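Side-chain contacts in ERPC (Borrelia burgdorferi, PDB 4BXM), which is an outer surface lipoprotein of the Lyme disease spirochaete that probably binds the complement regulator factor H and so contributes to evasion of complement: residues K25-N30 / W35-D40; G53-K58 / D62-Y67; A69-L74 / V143-L148; S95-Y98 / Q104-A107; G132-I135 / K141-E144. All blocks are in the same frame, centred on the assembly; numbering follows the deposited sequence.

Contact 1: residues K25-N30 / W35-D40; sequences KIKNKN and WADLGD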
# COMPACT_ATOMS: atom_id res chain seq x y z
N LYS A 25 0.63 8.55 -4.64
CA LYS A 25 -0.64 8.84 -4.03
C LYS A 25 -1.41 7.53 -3.94
O LYS A 25 -1.35 6.66 -4.84
CB LYS A 25 -1.45 9.83 -4.85
CG LYS A 25 -0.76 11.20 -4.89
CD LYS A 25 -1.79 12.29 -4.70
CE LYS A 25 -1.16 13.68 -4.77
NZ LYS A 25 -1.20 14.12 -6.19
N ILE A 26 -2.11 7.38 -2.83
CA ILE A 26 -2.85 6.17 -2.64
C ILE A 26 -4.27 6.50 -2.31
O ILE A 26 -4.53 7.33 -1.48
CB ILE A 26 -2.28 5.27 -1.57
CG1 ILE A 26 -3.08 3.95 -1.50
CG2 ILE A 26 -2.24 5.94 -0.23
CD1 ILE A 26 -2.32 2.93 -0.68
N LYS A 27 -5.16 5.82 -2.98
CA LYS A 27 -6.61 5.97 -2.71
C LYS A 27 -7.18 4.75 -2.01
O LYS A 27 -6.73 3.59 -2.28
CB LYS A 27 -7.35 6.07 -4.04
CG LYS A 27 -7.13 7.33 -4.81
CD LYS A 27 -7.75 7.12 -6.20
CE LYS A 27 -7.45 8.22 -7.18
NZ LYS A 27 -7.93 9.52 -6.65
N ASN A 28 -8.16 4.96 -1.15
CA ASN A 28 -8.91 3.87 -0.58
C ASN A 28 -10.44 3.88 -0.70
O ASN A 28 -11.06 4.89 -0.92
CB ASN A 28 -8.54 3.63 0.87
CG ASN A 28 -9.13 4.64 1.78
OD1 ASN A 28 -9.56 5.66 1.35
ND2 ASN A 28 -9.13 4.36 3.04
N LYS A 29 -11.00 2.71 -0.49
CA LYS A 29 -12.40 2.49 -0.55
C LYS A 29 -12.85 1.73 0.67
O LYS A 29 -12.26 0.77 1.08
CB LYS A 29 -12.66 1.68 -1.77
CG LYS A 29 -14.10 1.48 -2.09
CD LYS A 29 -14.23 1.36 -3.58
CE LYS A 29 -15.45 0.59 -3.93
NZ LYS A 29 -15.02 -0.64 -4.56
N ASN A 30 -13.93 2.19 1.24
CA ASN A 30 -14.42 1.61 2.47
C ASN A 30 -15.64 0.68 2.50
O ASN A 30 -16.25 0.55 3.54
CB ASN A 30 -14.64 2.73 3.44
CG ASN A 30 -13.66 2.70 4.51
OD1 ASN A 30 -13.29 1.65 4.95
ND2 ASN A 30 -13.22 3.85 4.94
N TRP A 35 -14.51 5.75 -3.70
CA TRP A 35 -13.10 5.80 -3.72
C TRP A 35 -12.77 7.20 -3.23
O TRP A 35 -13.32 8.15 -3.71
CB TRP A 35 -12.54 5.56 -5.11
CG TRP A 35 -12.38 4.14 -5.52
CD1 TRP A 35 -13.09 3.51 -6.45
CD2 TRP A 35 -11.41 3.19 -5.07
NE1 TRP A 35 -12.67 2.25 -6.61
CE2 TRP A 35 -11.63 2.02 -5.78
CE3 TRP A 35 -10.40 3.21 -4.12
CZ2 TRP A 35 -10.90 0.89 -5.58
CZ3 TRP A 35 -9.68 2.10 -3.94
CH2 TRP A 35 -9.93 0.95 -4.66
N ALA A 36 -11.91 7.32 -2.25
CA ALA A 36 -11.42 8.63 -1.75
C ALA A 36 -9.89 8.68 -1.87
O ALA A 36 -9.24 7.62 -1.82
CB ALA A 36 -11.81 8.79 -0.29
N ASP A 37 -9.32 9.87 -2.04
CA ASP A 37 -7.87 10.03 -2.04
C ASP A 37 -7.51 9.85 -0.56
O ASP A 37 -8.13 10.50 0.27
CB ASP A 37 -7.47 11.44 -2.44
CG ASP A 37 -7.92 11.80 -3.79
OD1 ASP A 37 -7.89 10.94 -4.71
OD2 ASP A 37 -8.33 12.97 -3.96
N LEU A 38 -6.56 8.97 -0.21
CA LEU A 38 -6.20 8.84 1.22
C LEU A 38 -4.95 9.63 1.63
O LEU A 38 -4.95 10.37 2.64
CB LEU A 38 -6.07 7.37 1.61
CG LEU A 38 -5.66 7.11 3.07
CD1 LEU A 38 -6.69 7.64 4.05
CD2 LEU A 38 -5.34 5.64 3.32
N GLY A 39 -3.87 9.48 0.88
CA GLY A 39 -2.63 10.15 1.21
C GLY A 39 -1.53 9.69 0.29
O GLY A 39 -1.76 9.34 -0.92
N ASP A 40 -0.33 9.68 0.86
CA ASP A 40 0.84 9.19 0.17
C ASP A 40 1.29 7.81 0.64
O ASP A 40 1.33 7.57 1.82
CB ASP A 40 2.00 10.15 0.46
CG ASP A 40 1.86 11.48 -0.33
OD1 ASP A 40 1.08 11.54 -1.31
OD2 ASP A 40 2.62 12.40 -0.01
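Trp35 and Lys29 meet on one face of a two-stranded antiparallel pairing, where the lysine chain lies over the indole. Lys29 CD sits 3.5 Å from the centroid of the five-membered ring of Trp35, 11° off the ring normal. This is a CH-pi contact. Further back, Lys29 CB packs on the six-membered ring, 3.6 Å from Trp35 CE3. The Lys29 chain starts with CG anti to its own N (chi1 -173°), then bends at chi2, and this carries CD across the indole. The backbone O of Lys27 approaches the indole edge near the ring plane, with Trp35 CZ3 at 3.7 Å.

Asn28 is buried on the other face, beside Ala36 and Leu38. Its amide crosses the leucine obliquely, with Asn28 OD1 3.9 Å from Leu38 CB. Its backbone forms two hydrogen bonds with Ala36. The bond from Ala36 N to Asn28 O is nearly straight.

A classic beta bulge interrupts the pairing. Leu38 and Gly39 both face Ile26, and Ile26 O accepts from both of their N-H groups. The Leu38 N bond is the shorter, at 2.9 Å to Ile26 O. Between the bulge and the Asn28-Ala36 pair, Lys27 and Asp37 run side by side. Their charged ends meet in a salt bridge modelled as implausibly short, so its detail is doubtful.

The two strands form the hairpin 21-29/35-45. Strand 142-148 pairs with 21-29 on its other side, and Trp35 reaches across to Glu144 and Ala146. Strand 50-56 flanks 35-45, where Leu38 packs on Leu54 and Val56.

Contact 2: residues G53-K58 / D62-Y67; sequences GLNVGK and DTFAGY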
# COMPACT_ATOMS: atom_id res chain seq x y z
N GLY A 53 5.44 2.97 3.73
CA GLY A 53 4.90 3.78 4.79
C GLY A 53 3.80 4.67 4.24
O GLY A 53 3.76 5.03 3.08
N LEU A 54 2.84 4.94 5.07
CA LEU A 54 1.73 5.74 4.70
C LEU A 54 1.75 7.04 5.48
O LEU A 54 1.91 7.02 6.68
CB LEU A 54 0.45 4.98 4.99
CG LEU A 54 -0.95 5.60 4.79
CD1 LEU A 54 -1.28 5.74 3.32
CD2 LEU A 54 -2.03 4.68 5.42
N ASN A 55 1.58 8.12 4.76
CA ASN A 55 1.48 9.48 5.25
C ASN A 55 0.10 9.97 4.91
O ASN A 55 -0.28 9.99 3.79
CB ASN A 55 2.51 10.34 4.56
CG ASN A 55 3.89 10.07 5.04
OD1 ASN A 55 4.10 9.62 6.12
ND2 ASN A 55 4.83 10.31 4.21
N VAL A 56 -0.66 10.33 5.92
CA VAL A 56 -2.02 10.74 5.70
C VAL A 56 -2.30 12.03 6.42
O VAL A 56 -2.18 12.13 7.58
CB VAL A 56 -3.03 9.70 6.17
CG1 VAL A 56 -4.44 10.19 5.97
CG2 VAL A 56 -2.85 8.43 5.41
N GLY A 57 -2.72 13.00 5.66
CA GLY A 57 -3.17 14.24 6.21
C GLY A 57 -2.16 15.31 6.48
O GLY A 57 -0.99 15.14 6.43
N LYS A 58 -2.75 16.43 6.81
CA LYS A 58 -2.17 17.70 7.16
C LYS A 58 -0.91 17.71 7.96
O LYS A 58 -0.85 17.12 9.01
CB LYS A 58 -3.23 18.46 7.97
CG LYS A 58 -3.23 18.31 9.50
CD LYS A 58 -3.35 16.88 9.99
CE LYS A 58 -4.42 16.77 11.05
NZ LYS A 58 -3.90 16.16 12.29
N ASP A 62 6.06 21.47 13.42
CA ASP A 62 6.06 21.16 12.02
C ASP A 62 5.98 19.67 12.05
O ASP A 62 6.94 18.96 11.81
CB ASP A 62 7.34 21.60 11.33
CG ASP A 62 7.50 21.01 9.93
OD1 ASP A 62 6.57 21.09 9.11
OD2 ASP A 62 8.57 20.45 9.65
N THR A 63 4.82 19.20 12.42
CA THR A 63 4.53 17.80 12.36
C THR A 63 4.18 17.51 10.91
O THR A 63 3.31 18.13 10.33
CB THR A 63 3.39 17.44 13.29
OG1 THR A 63 2.16 17.79 12.68
CG2 THR A 63 3.52 18.19 14.60
N PHE A 64 4.91 16.55 10.36
CA PHE A 64 4.90 16.24 8.92
C PHE A 64 3.50 16.00 8.34
O PHE A 64 3.11 16.56 7.31
CB PHE A 64 5.74 14.96 8.68
CG PHE A 64 6.03 14.66 7.23
CD1 PHE A 64 6.42 15.67 6.34
CD2 PHE A 64 5.98 13.35 6.76
CE1 PHE A 64 6.72 15.38 5.01
CE2 PHE A 64 6.30 13.06 5.43
CZ PHE A 64 6.67 14.07 4.56
N ALA A 65 2.75 15.14 9.01
CA ALA A 65 1.44 14.76 8.55
C ALA A 65 0.56 14.50 9.77
O ALA A 65 1.01 14.49 10.90
CB ALA A 65 1.56 13.52 7.63
N GLY A 66 -0.73 14.34 9.52
CA GLY A 66 -1.64 13.84 10.53
C GLY A 66 -1.23 12.44 10.98
O GLY A 66 -1.39 12.10 12.12
N TYR A 67 -0.69 11.64 10.07
CA TYR A 67 -0.51 10.22 10.32
C TYR A 67 0.64 9.74 9.44
O TYR A 67 0.60 9.90 8.20
CB TYR A 67 -1.83 9.43 10.09
CG TYR A 67 -1.63 7.88 10.17
CD1 TYR A 67 -1.05 7.18 9.11
CD2 TYR A 67 -2.01 7.15 11.32
CE1 TYR A 67 -0.86 5.82 9.14
CE2 TYR A 67 -1.80 5.78 11.37
CZ TYR A 67 -1.21 5.13 10.28
OH TYR A 67 -1.00 3.80 10.28
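Tyr67 packs against Val56 and Leu54 where strand 50-56 ends. The Tyr67 and Val56 CB atoms are 4.1 Å apart on the same side of the sheet. With CG anti to the backbone N (chi1 173°), the Tyr67 ring reaches Leu54, and Tyr67 CE1 comes 4.1 Å from Leu54 CD2. The two side chains cross at about a right angle. A short backbone hydrogen bond, 2.6 Å from Val56 N to Tyr67 O, fixes this pair. The same carbonyl takes a CA-H...O contact from Asn55 CA.

Phe64 turns its ring edge to the amide of Asn55. Asn55 ND2 lies 3.3 Å from Phe64 CE2, near the ring plane, and the amide and ring planes are 88° apart.

The two segments are the base of a surface loop between the antiparallel strands 50-56 and 67-74. Past Val56, the regular pairing gives way to looser contacts. Gly66 N makes a weak hydrogen bond to Gly57 O. Ala65 CB sits 3.3 Å from the same Gly57 O. The bent Lys58 chain folds back over Gly66, with Lys58 CD 3.5 Å from Gly66 CA.

A second shell positions these groups. Thr68 OG1 hydrogen-bonds Asn55 OD1 and holds the other end of the amide. Tyr100 meets the Tyr67 ring edge-to-face and also touches Leu54 and Val56. On the far side of the strand, Asp40 and Val42 pack on Asn55.

Contact 3: residues A69-L74 / V143-L148; sequences ATFFSL and VEYAIL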
# COMPACT_ATOMS: atom_id res chain seq x y z
N ALA A 69 3.24 6.15 9.35
CA ALA A 69 3.57 4.83 9.90
C ALA A 69 3.83 3.85 8.78
O ALA A 69 3.36 4.04 7.66
CB ALA A 69 2.48 4.31 10.84
N THR A 70 4.64 2.83 9.08
CA THR A 70 4.72 1.64 8.27
C THR A 70 3.32 1.17 7.90
O THR A 70 2.44 1.12 8.74
CB THR A 70 5.43 0.50 9.02
OG1 THR A 70 6.64 1.04 9.50
CG2 THR A 70 5.87 -0.61 8.03
N PHE A 71 3.16 0.88 6.62
CA PHE A 71 1.95 0.34 6.05
C PHE A 71 2.09 -1.17 5.91
O PHE A 71 1.29 -1.90 6.41
CB PHE A 71 1.74 0.98 4.68
CG PHE A 71 0.42 0.69 4.03
CD1 PHE A 71 -0.77 1.19 4.56
CD2 PHE A 71 0.37 0.07 2.81
CE1 PHE A 71 -2.01 0.97 3.94
CE2 PHE A 71 -0.85 -0.15 2.14
CZ PHE A 71 -2.05 0.26 2.74
N PHE A 72 3.13 -1.61 5.21
CA PHE A 72 3.55 -3.01 5.20
C PHE A 72 4.98 -3.15 4.81
O PHE A 72 5.57 -2.20 4.22
CB PHE A 72 2.68 -3.89 4.27
CG PHE A 72 2.71 -3.55 2.77
CD1 PHE A 72 3.81 -3.84 1.98
CD2 PHE A 72 1.60 -3.04 2.16
CE1 PHE A 72 3.82 -3.50 0.66
CE2 PHE A 72 1.55 -2.78 0.82
CZ PHE A 72 2.65 -3.04 0.04
N SER A 73 5.51 -4.35 5.02
CA SER A 73 6.84 -4.61 4.56
C SER A 73 6.94 -6.02 4.04
O SER A 73 6.09 -6.88 4.32
CB SER A 73 7.85 -4.29 5.73
OG SER A 73 7.61 -5.26 6.69
N LEU A 74 8.00 -6.31 3.31
CA LEU A 74 8.19 -7.65 2.74
C LEU A 74 9.69 -7.90 2.65
O LEU A 74 10.50 -6.98 2.50
CB LEU A 74 7.57 -7.75 1.31
CG LEU A 74 8.00 -6.69 0.27
CD1 LEU A 74 8.67 -7.29 -0.94
CD2 LEU A 74 6.74 -5.91 -0.14
N VAL A 143 -11.12 -3.24 3.61
CA VAL A 143 -10.69 -2.03 2.89
C VAL A 143 -10.06 -2.41 1.54
O VAL A 143 -9.45 -3.49 1.35
CB VAL A 143 -9.68 -1.30 3.82
CG1 VAL A 143 -8.32 -1.96 3.65
CG2 VAL A 143 -9.56 0.20 3.57
N GLU A 144 -10.21 -1.54 0.57
CA GLU A 144 -9.59 -1.79 -0.71
C GLU A 144 -8.75 -0.56 -1.06
O GLU A 144 -9.13 0.56 -0.73
CB GLU A 144 -10.64 -2.05 -1.76
CG GLU A 144 -10.08 -2.60 -3.08
CD GLU A 144 -11.11 -2.66 -4.20
OE1 GLU A 144 -12.32 -2.66 -3.86
OE2 GLU A 144 -10.73 -2.73 -5.41
N TYR A 145 -7.63 -0.77 -1.73
CA TYR A 145 -6.72 0.33 -1.97
C TYR A 145 -6.52 0.41 -3.46
O TYR A 145 -6.57 -0.59 -4.14
CB TYR A 145 -5.35 0.19 -1.25
CG TYR A 145 -5.43 0.37 0.23
CD1 TYR A 145 -5.38 1.63 0.79
CD2 TYR A 145 -5.55 -0.71 1.08
CE1 TYR A 145 -5.50 1.81 2.16
CE2 TYR A 145 -5.60 -0.53 2.43
CZ TYR A 145 -5.57 0.73 2.98
OH TYR A 145 -5.70 0.97 4.34
N ALA A 146 -6.22 1.62 -3.95
CA ALA A 146 -5.80 1.81 -5.35
C ALA A 146 -4.72 2.86 -5.54
O ALA A 146 -4.64 3.88 -4.81
CB ALA A 146 -7.00 2.11 -6.24
N ILE A 147 -3.89 2.58 -6.51
CA ILE A 147 -2.73 3.41 -6.82
C ILE A 147 -2.59 3.49 -8.32
O ILE A 147 -2.61 2.48 -9.00
CB ILE A 147 -1.38 2.81 -6.31
CG1 ILE A 147 -1.34 2.79 -4.80
CG2 ILE A 147 -0.24 3.63 -6.86
CD1 ILE A 147 -0.39 1.82 -4.14
N LEU A 148 -2.32 4.67 -8.84
CA LEU A 148 -2.17 4.78 -10.29
C LEU A 148 -1.11 3.87 -10.90
O LEU A 148 0.04 3.82 -10.51
CB LEU A 148 -1.93 6.26 -10.67
CG LEU A 148 -2.15 6.67 -12.12
CD1 LEU A 148 -3.61 6.45 -12.55
CD2 LEU A 148 -1.77 8.14 -12.26
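Phe71 and Tyr145 reach toward each other from two well-separated strands and meet ring to ring near the centre of the protein. Their CA atoms are 11.8 Å apart, so the contact is made by the side chains alone.

From CB, the Phe71 side chain extends toward strand 142-148, with CG anti to the backbone N (chi1 -171°). CB itself packs on Gly53 of the adjacent strand. Further out, CD1 touches Leu54 CD2. The far end of the ring makes the contact with Tyr145. Phe71 CE1 lies 3.7 Å from both CZ and OH of Tyr145. At the tip, Phe71 CZ sits above the tyrosine face, 3.6 Å from Tyr145 CZ, and is offset toward the rim. The ring planes are 88° apart and the centroids 5.0 Å apart. This is a T-shaped stack, with Phe71 giving the edge and Tyr145 the face.

Tyr145 is held by its neighbours. Glu103 OE1 hydrogen-bonds its hydroxyl, and the N of Tyr100 adds a weak bond. Phe130 meets its ring at a shallow angle. Ile26 and Asn28 of strand 21-29 also pack on it, while Leu41 of strand 35-45 touches Phe71.

The strands do not pair with each other, and the stack bridges the interior of a strongly curved antiparallel sheet. No hydrogen bond crosses between the segments. The attraction is therefore that of an aromatic C-H edge for a pi face, plus dispersion. The hydroxyl of Tyr145 has its main partner in Glu103, so the phenol can be buried without losing its hydrogen bond.

Contact 4: residues S95-Y98 / Q104-A107; sequences SLYY and QSNA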
# COMPACT_ATOMS: atom_id res chain seq x y z
N SER A 95 5.78 -9.49 5.17
CA SER A 95 6.29 -10.03 6.44
C SER A 95 5.43 -9.42 7.51
O SER A 95 4.92 -10.08 8.44
CB SER A 95 7.76 -9.65 6.61
OG SER A 95 7.91 -8.28 6.20
N LEU A 96 5.04 -8.20 7.26
CA LEU A 96 4.25 -7.48 8.22
C LEU A 96 3.33 -6.49 7.59
O LEU A 96 3.75 -5.78 6.70
CB LEU A 96 5.26 -6.79 9.15
CG LEU A 96 4.72 -6.27 10.42
CD1 LEU A 96 4.30 -7.44 11.32
CD2 LEU A 96 5.84 -5.43 11.02
N TYR A 97 2.05 -6.47 7.99
CA TYR A 97 1.07 -5.57 7.44
C TYR A 97 0.31 -4.90 8.58
O TYR A 97 -0.25 -5.61 9.45
CB TYR A 97 0.11 -6.36 6.53
CG TYR A 97 -0.96 -5.50 5.93
CD1 TYR A 97 -2.09 -5.14 6.66
CD2 TYR A 97 -0.85 -5.00 4.62
CE1 TYR A 97 -3.05 -4.28 6.15
CE2 TYR A 97 -1.79 -4.12 4.11
CZ TYR A 97 -2.91 -3.78 4.86
OH TYR A 97 -3.90 -2.97 4.30
N TYR A 98 0.28 -3.56 8.56
CA TYR A 98 -0.55 -2.80 9.49
C TYR A 98 -1.74 -2.15 8.85
O TYR A 98 -2.81 -2.01 9.44
CB TYR A 98 0.25 -1.69 10.09
CG TYR A 98 1.32 -2.19 10.95
CD1 TYR A 98 1.06 -2.57 12.25
CD2 TYR A 98 2.64 -2.31 10.44
CE1 TYR A 98 2.07 -3.07 13.05
CE2 TYR A 98 3.63 -2.81 11.23
CZ TYR A 98 3.34 -3.16 12.54
OH TYR A 98 4.31 -3.62 13.34
N GLN A 104 -8.21 -3.73 11.37
CA GLN A 104 -7.97 -4.50 12.56
C GLN A 104 -6.48 -4.64 12.81
O GLN A 104 -6.07 -4.73 13.91
CB GLN A 104 -8.57 -5.86 12.33
CG GLN A 104 -8.54 -6.72 13.54
CD GLN A 104 -9.34 -7.93 13.29
OE1 GLN A 104 -10.37 -7.91 12.58
NE2 GLN A 104 -8.87 -9.03 13.85
N SER A 105 -5.69 -4.79 11.75
CA SER A 105 -4.26 -4.93 11.81
C SER A 105 -3.50 -3.69 12.30
O SER A 105 -2.32 -3.78 12.63
CB SER A 105 -3.73 -5.30 10.41
OG SER A 105 -4.17 -4.37 9.44
N ASN A 106 -4.12 -2.53 12.27
CA ASN A 106 -3.38 -1.32 12.48
C ASN A 106 -2.73 -1.28 13.82
O ASN A 106 -1.55 -0.94 13.92
CB ASN A 106 -4.23 -0.07 12.31
CG ASN A 106 -3.39 1.15 12.15
OD1 ASN A 106 -2.76 1.41 11.09
ND2 ASN A 106 -3.38 1.92 13.14
N ALA A 107 -3.43 -1.72 14.86
CA ALA A 107 -2.82 -1.72 16.19
C ALA A 107 -1.64 -2.72 16.28
O ALA A 107 -0.55 -2.37 16.72
CB ALA A 107 -3.91 -1.98 17.28
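The Tyr97 ring presents its edge to Ser105, whose OG lies in the ring plane 3.5 Å from Tyr97 CE1. Tyr98, the next residue, brings its ring obliquely to the backbone of the other segment. Tyr98 CD1 is 3.5 Å from Asn106 O and 3.6 Å from Ser105 O.

Between the two tyrosines, Ser105 makes the one hydrogen bond of the contact. Ser105 OG donates to Tyr98 O at 2.7 Å. The donor stands well above the carbonyl plane, 67° out of it, and the C=O...OG angle is 110°. OG lies between the backbone N and carbonyl carbon of Ser105 (chi1 54°), which turns the hydroxyl to the strand end. Asn106 CA adds a CA-H...O contact to the same carbonyl, at 3.2 Å from Tyr98 O. Thus one carbonyl just past the strand end receives both residues.

Ser105 is buried, and its N makes a weak bond to Asp133 OD2. The tip of Tyr97 is held by Glu103, where OE2 hydrogen-bonds the phenol OH.

The contact fastens the short, weakly bonded helix 104-108 to strand 96-97. This strand lies between 67-74 and 110-111 in the sheet, and Ile110 of the latter touches both Tyr97 and Ser105.

Contact 5: residues G132-I135 / K141-E144; sequences GDKI and KVVE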
# COMPACT_ATOMS: atom_id res chain seq x y z
N GLY A 132 -6.85 -4.80 1.63
CA GLY A 132 -6.19 -4.85 2.88
C GLY A 132 -6.88 -5.80 3.85
O GLY A 132 -7.29 -6.88 3.48
N ASP A 133 -6.88 -5.44 5.11
CA ASP A 133 -7.43 -6.29 6.15
C ASP A 133 -8.90 -5.91 6.39
O ASP A 133 -9.38 -4.86 5.88
CB ASP A 133 -6.58 -6.03 7.39
CG ASP A 133 -6.84 -6.96 8.50
OD1 ASP A 133 -7.39 -8.03 8.27
OD2 ASP A 133 -6.55 -6.58 9.64
N LYS A 134 -9.60 -6.70 7.24
CA LYS A 134 -10.92 -6.35 7.73
C LYS A 134 -10.95 -5.08 8.55
O LYS A 134 -10.02 -4.82 9.36
CB LYS A 134 -11.44 -7.43 8.69
CG LYS A 134 -11.60 -8.79 8.03
CD LYS A 134 -11.49 -9.90 9.05
CE LYS A 134 -11.97 -11.21 8.46
NZ LYS A 134 -11.70 -12.33 9.39
N ILE A 135 -12.08 -4.36 8.43
CA ILE A 135 -12.40 -3.20 9.28
C ILE A 135 -12.55 -3.60 10.76
O ILE A 135 -13.11 -4.64 11.07
CB ILE A 135 -13.65 -2.40 8.81
CG1 ILE A 135 -13.66 -2.20 7.28
CG2 ILE A 135 -13.73 -1.03 9.49
CD1 ILE A 135 -12.41 -1.59 6.68
N LYS A 141 -16.01 -7.14 6.49
CA LYS A 141 -15.76 -6.02 5.57
C LYS A 141 -14.28 -5.61 5.52
O LYS A 141 -13.68 -5.29 6.54
CB LYS A 141 -16.63 -4.80 5.89
CG LYS A 141 -18.03 -4.88 5.27
CD LYS A 141 -18.93 -3.75 5.77
CE LYS A 141 -20.25 -4.32 6.29
NZ LYS A 141 -21.06 -3.30 7.02
N VAL A 142 -13.73 -5.59 4.32
CA VAL A 142 -12.34 -5.23 4.15
C VAL A 142 -12.14 -3.99 3.28
O VAL A 142 -12.86 -3.78 2.35
CB VAL A 142 -11.53 -6.39 3.57
CG1 VAL A 142 -11.86 -7.69 4.33
CG2 VAL A 142 -11.84 -6.52 2.10
N VAL A 143 -11.12 -3.24 3.61
CA VAL A 143 -10.69 -2.03 2.89
C VAL A 143 -10.06 -2.41 1.54
O VAL A 143 -9.45 -3.49 1.35
CB VAL A 143 -9.68 -1.30 3.82
CG1 VAL A 143 -8.32 -1.96 3.65
CG2 VAL A 143 -9.56 0.20 3.57
N GLU A 144 -10.21 -1.54 0.57
CA GLU A 144 -9.59 -1.79 -0.71
C GLU A 144 -8.75 -0.56 -1.06
O GLU A 144 -9.13 0.56 -0.73
CB GLU A 144 -10.64 -2.05 -1.76
CG GLU A 144 -10.08 -2.60 -3.08
CD GLU A 144 -11.11 -2.66 -4.20
OE1 GLU A 144 -12.32 -2.66 -3.86
OE2 GLU A 144 -10.73 -2.73 -5.41
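Gly132 packs its CA against Val143 CG1 at 3.7 Å. This methyl lies against the glycine where a side chain on Gly132 would be. Gly132 N donates to Val143 O at 2.9 Å.

At Asp133 the backbone continues the pairing. Its carbonyl O accepts from Val143 N, a longer bond of 3.3 Å, and Val142 CB packs 3.5 Å from Asp133 O. The Asp133 side chain leaves the backbone away from the other strand. OD1 takes a weak bond from Lys134 N, and the backbone N of Asp133 hydrogen-bonds Glu103 OE2.

Lys134 pairs with Val142 as a non-hydrogen-bonded antiparallel pair. Only the base of the lysine touches, with Lys134 CG 3.9 Å from Val142 CG1. The extended chain then leads away.

At Ile135 backbone and side chain both meet Lys141 O. Ile135 N donates to Lys141 O at 2.6 Å. Ile135 CG1, anti to its own carbonyl carbon (chi1 -43°), lies 3.2 Å from that same Lys141 O. Beyond it, Ile135 CD1 comes 4.0 Å from Val143 CB, so the tip of the isoleucine covers the backbone at the start of strand 142-148.

The contact lies at the loop end of the beta hairpin 125-134/142-148. Strand 21-29 flanks 142-148 on the other side, through the Glu144 to Lys29 backbone bonds. Gln104, at the start of helix 104-108, packs on Asp133 and Lys134.

In the fold
From the N terminus, contact 1 closes the first hairpin, 21-29 with 35-45. Contact 2 follows in series and closes the loop between strands 50-56 and 67-74. The two meet where strands 35-45 and 50-56 pair, through Asp40 and Asn55. Contact 3 spans much of the chain, from 69-74 to 143-148. Contact 4 is nested inside that long loop and ties strand 96-97 to helix 104-108. Contact 5 closes the late hairpin 125-134 with 142-148 and shares Val143 and Glu144 with contact 3. Contacts 4 and 5 touch through Gln104 and Lys134. All five reach one antiparallel sheet, and contact 3 joins separated strands across its interior.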